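Local coordinates for ribosomal large subunit pseudouridine synthase D (Escherichia coli, PDB 1PRZ), which converts uridine to pseudouridine at three positions (1911, 1915 and 1917) of 23S ribosomal RNA, at residues Thr110-Ile115 with Pro133-Tyr138; His137-Glu142 with Arg151-Thr156. All blocks are in the same frame, centred on the assembly; numbering follows the deposited sequence.

Interactions 1 and 2 are consecutive strand pairings in the large antiparallel sheet of the pseudouridine synthase domain: strand 135-143 pairs with 109-117 in interaction 1 and, as one arm of a hairpin, with 147-154 in interaction 2. Their centres lie about 11 Å apart, and they share H137 and Y138. H137 joins them through its ring, bonding T110 from one strand and E155 beyond the other. A probable hydrogen bond from V135 N to T156 OG1, 3.0 Å, ties them again. Both lie at some distance from D65, the probable active-site aspartate: its side chain is about 11 Å from that of I115 and about 12 Å from that of L152.

Interaction 1: residues Thr110-Ile115 with Pro133-Tyr138; sequences TVDEPI and PAVTHY
T110 and H137 sit opposite each other as a non-hydrogen-bonded antiparallel pair, their side chains side by side on one face of the sheet. They belong to strands 109-117 and 135-143, neighbours in the antiparallel sheet of the pseudouridine synthase fold. OG1 of T110 meets ND1 of H137 at 2.8 Å, at the ring edge and near its plane; either group could be the donor. Matching torsions align the two: H137 carries CG anti to its carbonyl carbon (chi1 -60°), and T110 holds OG1 likewise (chi1 -62°), while its CG2 lies 3.7 Å from CG1 of V135. The other valine methyl, CG2, rests 3.6 Å from CG of D112, so the two branches of V135 are divided between T110 and D112. The intervening pair, V111 and T136, exchanges two backbone bonds, V111 N to T136 O and T136 N to V111 O, both 2.8 Å. These side chains point to the opposite face, under helix 161-168, whose Q161 bonds OG1 of T136. The ring of Y138 reaches toward the neighbouring strand, CE2 3.8 Å from CG2 of V111; its OH bonds a water held weakly by the T110 carbonyl. Toward the other end of the contact, E113 N makes a weak bond to A134 O, CD1 of I115 packs 3.6 Å from CB of A134, and a second water links OD1 of D112 with A134 N. A leucine in place of H137 would probably leave the T110 hydroxyl without its ring nitrogen and the E155 carboxylate without the N-H of NE2, freeing both side chains to turn. Because both ring nitrogens are engaged, on T110 and on E155, the rotation of the imidazole is fixed, and side-chain hydrogen bonds on this face add to the backbone bonds between the strands.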
# COMPACT_ATOMS: atom_id res chain seq x y z
N THR A 110 0.40 -7.70 16.11
CA THR A 110 0.28 -6.25 16.05
C THR A 110 1.61 -5.63 16.32
O THR A 110 2.36 -6.10 17.18
CB THR A 110 -0.72 -5.73 17.12
OG1 THR A 110 -2.02 -6.27 16.85
CG2 THR A 110 -0.83 -4.19 17.08
N VAL A 111 1.93 -4.60 15.55
CA VAL A 111 3.15 -3.87 15.78
C VAL A 111 2.65 -2.53 16.24
O VAL A 111 1.95 -1.82 15.52
CB VAL A 111 4.02 -3.68 14.53
CG1 VAL A 111 5.22 -2.83 14.92
CG2 VAL A 111 4.50 -5.04 13.98
N ASP A 112 2.98 -2.20 17.48
CA ASP A 112 2.58 -0.95 18.09
C ASP A 112 3.89 -0.30 18.54
O ASP A 112 4.35 -0.56 19.64
CB ASP A 112 1.68 -1.22 19.29
CG ASP A 112 1.19 0.05 19.96
OD1 ASP A 112 1.85 1.11 19.82
OD2 ASP A 112 0.14 -0.02 20.64
N GLU A 113 4.49 0.51 17.66
CA GLU A 113 5.76 1.21 17.93
C GLU A 113 5.73 2.53 17.18
O GLU A 113 5.40 2.55 15.99
CB GLU A 113 6.92 0.36 17.41
CG GLU A 113 6.94 -1.08 17.92
CD GLU A 113 7.41 -1.21 19.36
OE1 GLU A 113 7.81 -0.19 19.96
OE2 GLU A 113 7.38 -2.35 19.89
N PRO A 114 6.08 3.64 17.84
CA PRO A 114 6.07 4.97 17.21
C PRO A 114 7.05 5.08 16.03
O PRO A 114 8.03 4.34 15.94
CB PRO A 114 6.44 5.93 18.35
CG PRO A 114 6.16 5.13 19.60
CD PRO A 114 6.59 3.74 19.22
N ILE A 115 6.76 6.00 15.13
CA ILE A 115 7.58 6.21 13.95
C ILE A 115 7.99 7.67 13.71
O ILE A 115 7.19 8.61 13.83
CB ILE A 115 6.84 5.72 12.68
CG1 ILE A 115 6.48 4.24 12.81
CG2 ILE A 115 7.71 5.94 11.45
CD1 ILE A 115 5.63 3.73 11.68
N PRO A 133 2.85 7.90 17.45
CA PRO A 133 2.31 6.54 17.67
C PRO A 133 1.84 5.88 16.38
O PRO A 133 1.22 6.51 15.53
CB PRO A 133 1.15 6.77 18.67
CG PRO A 133 0.84 8.29 18.58
CD PRO A 133 2.26 8.85 18.40
N ALA A 134 2.14 4.60 16.24
CA ALA A 134 1.75 3.88 15.04
C ALA A 134 1.38 2.45 15.42
O ALA A 134 2.07 1.79 16.21
CB ALA A 134 2.87 3.90 14.03
N VAL A 135 0.29 1.96 14.85
CA VAL A 135 -0.19 0.63 15.14
C VAL A 135 -0.59 -0.03 13.82
O VAL A 135 -1.38 0.53 13.05
CB VAL A 135 -1.44 0.68 16.08
CG1 VAL A 135 -1.95 -0.74 16.37
CG2 VAL A 135 -1.08 1.36 17.42
N THR A 136 0.00 -1.20 13.57
CA THR A 136 -0.28 -1.98 12.37
C THR A 136 -0.67 -3.38 12.81
O THR A 136 0.04 -3.99 13.61
CB THR A 136 0.97 -2.15 11.48
OG1 THR A 136 1.41 -0.87 11.03
CG2 THR A 136 0.63 -3.06 10.27
N HIS A 137 -1.77 -3.88 12.29
CA HIS A 137 -2.23 -5.24 12.63
C HIS A 137 -1.98 -6.10 11.41
O HIS A 137 -2.24 -5.65 10.29
CB HIS A 137 -3.74 -5.26 12.94
CG HIS A 137 -4.12 -4.38 14.09
ND1 HIS A 137 -3.62 -4.57 15.36
CD2 HIS A 137 -4.87 -3.25 14.14
CE1 HIS A 137 -4.05 -3.60 16.15
NE2 HIS A 137 -4.81 -2.78 15.44
N TYR A 138 -1.50 -7.33 11.62
CA TYR A 138 -1.23 -8.21 10.50
C TYR A 138 -1.63 -9.66 10.76
O TYR A 138 -1.56 -10.14 11.91
CB TYR A 138 0.25 -8.11 10.10
CG TYR A 138 1.24 -8.58 11.16
CD1 TYR A 138 1.79 -9.86 11.12
CD2 TYR A 138 1.61 -7.74 12.20
CE1 TYR A 138 2.70 -10.30 12.10
CE2 TYR A 138 2.53 -8.17 13.18
CZ TYR A 138 3.06 -9.44 13.12
OH TYR A 138 3.98 -9.85 14.05
O HOH W 1 5.00 -8.17 16.36
O HOH W 2 3.17 3.14 18.80

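Interaction 2: residues His137-Glu142 with Arg151-Thr156; sequences HYRIME and RLRLET
R139 and R151 form a hydrogen-bonded antiparallel pair in the hairpin of strands 135-143 and 147-154, R139 N meeting R151 O at 2.9 Å and R151 N returning to R139 O. H137 and R153 are joined in the same way. The closely packed part lies on the solvent side, around R151. There R139 bends at chi3 (-90°) and crosses R151, with CB of R151 over one face of its guanidinium and the two guanidinium planes 76° apart. NH2 of R139 comes within 3.5 Å of NE of R151, a contact between like charges. The selenium of selenomethionine M141 lies 3.7 Å from CB of R151 and, offset toward the rim, over a face of the R139 guanidinium. M141 and E142 both face R149, a classic beta bulge at this end of the hairpin. At the far end, just past strand 151-154, NE2 of H137 donates to OE1 of E155 at 2.8 Å. The acceptor lies close to the ring plane, but the donor meets the carboxylate on its anti side, 34° out of plane. The helix-covered face makes a slighter contact: CB of Y138 touches CG of L152 at 3.8 Å, and helix 161-168 closes over them with M166 and I162. Carboxylates from strand 94-102 offset the crowded arginines: E96 takes salt bridges from R139 and R153, and E98 one from R151. Charge balance on the arginine face therefore probably depends on the glutamates of that strand, whereas the helix-covered face relies on apolar contact.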
# COMPACT_ATOMS: atom_id res chain seq x y z
N HIS A 137 -1.77 -3.88 12.29
CA HIS A 137 -2.23 -5.24 12.63
C HIS A 137 -1.98 -6.10 11.41
O HIS A 137 -2.24 -5.65 10.29
CB HIS A 137 -3.74 -5.26 12.94
CG HIS A 137 -4.12 -4.38 14.09
ND1 HIS A 137 -3.62 -4.57 15.36
CD2 HIS A 137 -4.87 -3.25 14.14
CE1 HIS A 137 -4.05 -3.60 16.15
NE2 HIS A 137 -4.81 -2.78 15.44
N TYR A 138 -1.50 -7.33 11.62
CA TYR A 138 -1.23 -8.21 10.50
C TYR A 138 -1.63 -9.66 10.76
O TYR A 138 -1.56 -10.14 11.91
CB TYR A 138 0.25 -8.11 10.10
CG TYR A 138 1.24 -8.58 11.16
CD1 TYR A 138 1.79 -9.86 11.12
CD2 TYR A 138 1.61 -7.74 12.20
CE1 TYR A 138 2.70 -10.30 12.10
CE2 TYR A 138 2.53 -8.17 13.18
CZ TYR A 138 3.06 -9.44 13.12
OH TYR A 138 3.98 -9.85 14.05
N ARG A 139 -2.06 -10.33 9.69
CA ARG A 139 -2.50 -11.74 9.69
C ARG A 139 -1.71 -12.48 8.61
O ARG A 139 -1.48 -11.93 7.52
CB ARG A 139 -3.98 -11.88 9.24
CG ARG A 139 -5.08 -11.19 10.02
CD ARG A 139 -6.44 -11.57 9.37
NE ARG A 139 -6.87 -10.64 8.31
CZ ARG A 139 -7.65 -10.94 7.27
NH1 ARG A 139 -8.12 -12.17 7.05
NH2 ARG A 139 -7.97 -9.96 6.41
N ILE A 140 -1.40 -13.75 8.85
CA ILE A 140 -0.70 -14.53 7.84
C ILE A 140 -1.80 -15.22 7.03
O ILE A 140 -2.62 -15.96 7.57
CB ILE A 140 0.21 -15.58 8.49
CG1 ILE A 140 1.40 -14.87 9.15
CG2 ILE A 140 0.68 -16.59 7.47
CD1 ILE A 140 2.13 -15.75 10.10
N MSE A 141 -1.84 -14.93 5.73
CA MSE A 141 -2.85 -15.52 4.84
C MSE A 141 -2.35 -16.85 4.27
O MSE A 141 -3.12 -17.76 3.98
CB MSE A 141 -3.11 -14.64 3.60
CG MSE A 141 -3.62 -13.26 3.83
SE MSE A 141 -5.33 -13.26 4.79
CE MSE A 141 -6.43 -13.96 3.48
N GLU A 142 -1.04 -16.93 4.07
CA GLU A 142 -0.47 -18.09 3.43
C GLU A 142 1.03 -18.14 3.68
O GLU A 142 1.69 -17.09 3.70
CB GLU A 142 -0.77 -18.00 1.91
CG GLU A 142 -0.05 -19.01 1.05
CD GLU A 142 -0.43 -18.92 -0.44
OE1 GLU A 142 -0.96 -17.87 -0.88
OE2 GLU A 142 -0.20 -19.91 -1.18
N ARG A 151 -1.97 -9.97 5.31
CA ARG A 151 -3.05 -9.03 5.12
C ARG A 151 -2.86 -8.13 6.35
O ARG A 151 -2.70 -8.64 7.47
CB ARG A 151 -4.38 -9.72 5.18
CG ARG A 151 -5.38 -8.99 4.44
CD ARG A 151 -5.55 -9.66 3.13
NE ARG A 151 -6.82 -10.32 3.16
CZ ARG A 151 -7.26 -11.16 2.21
NH1 ARG A 151 -6.50 -11.42 1.14
NH2 ARG A 151 -8.44 -11.74 2.35
N LEU A 152 -2.86 -6.82 6.14
CA LEU A 152 -2.64 -5.88 7.24
C LEU A 152 -3.73 -4.82 7.30
O LEU A 152 -4.38 -4.52 6.30
CB LEU A 152 -1.28 -5.18 7.06
CG LEU A 152 -0.03 -6.05 6.87
CD1 LEU A 152 0.19 -6.35 5.37
CD2 LEU A 152 1.15 -5.33 7.45
N ARG A 153 -3.95 -4.28 8.49
CA ARG A 153 -4.92 -3.20 8.62
C ARG A 153 -4.25 -2.08 9.38
O ARG A 153 -3.58 -2.31 10.39
CB ARG A 153 -6.20 -3.65 9.34
CG ARG A 153 -6.99 -4.56 8.44
CD ARG A 153 -8.43 -4.69 8.84
NE ARG A 153 -9.05 -5.69 7.97
CZ ARG A 153 -10.26 -6.17 8.16
NH1 ARG A 153 -10.98 -5.72 9.19
NH2 ARG A 153 -10.72 -7.15 7.37
N LEU A 154 -4.44 -0.87 8.84
CA LEU A 154 -3.89 0.36 9.38
C LEU A 154 -4.82 0.99 10.42
O LEU A 154 -5.96 1.32 10.10
CB LEU A 154 -3.67 1.37 8.23
CG LEU A 154 -2.53 1.13 7.20
CD1 LEU A 154 -2.55 2.26 6.14
CD2 LEU A 154 -1.17 1.09 7.89
N GLU A 155 -4.33 1.14 11.66
CA GLU A 155 -5.11 1.81 12.70
C GLU A 155 -4.71 3.29 12.56
O GLU A 155 -5.55 4.21 12.64
CB GLU A 155 -4.71 1.25 14.08
CG GLU A 155 -5.70 1.61 15.17
CD GLU A 155 -5.49 0.84 16.45
OE1 GLU A 155 -5.71 -0.39 16.47
OE2 GLU A 155 -5.09 1.45 17.48
N THR A 156 -3.39 3.50 12.38
CA THR A 156 -2.80 4.82 12.13
C THR A 156 -2.26 4.74 10.67
O THR A 156 -2.15 3.65 10.11
CB THR A 156 -1.60 5.15 13.07
OG1 THR A 156 -0.64 4.10 13.02
CG2 THR A 156 -2.08 5.33 14.53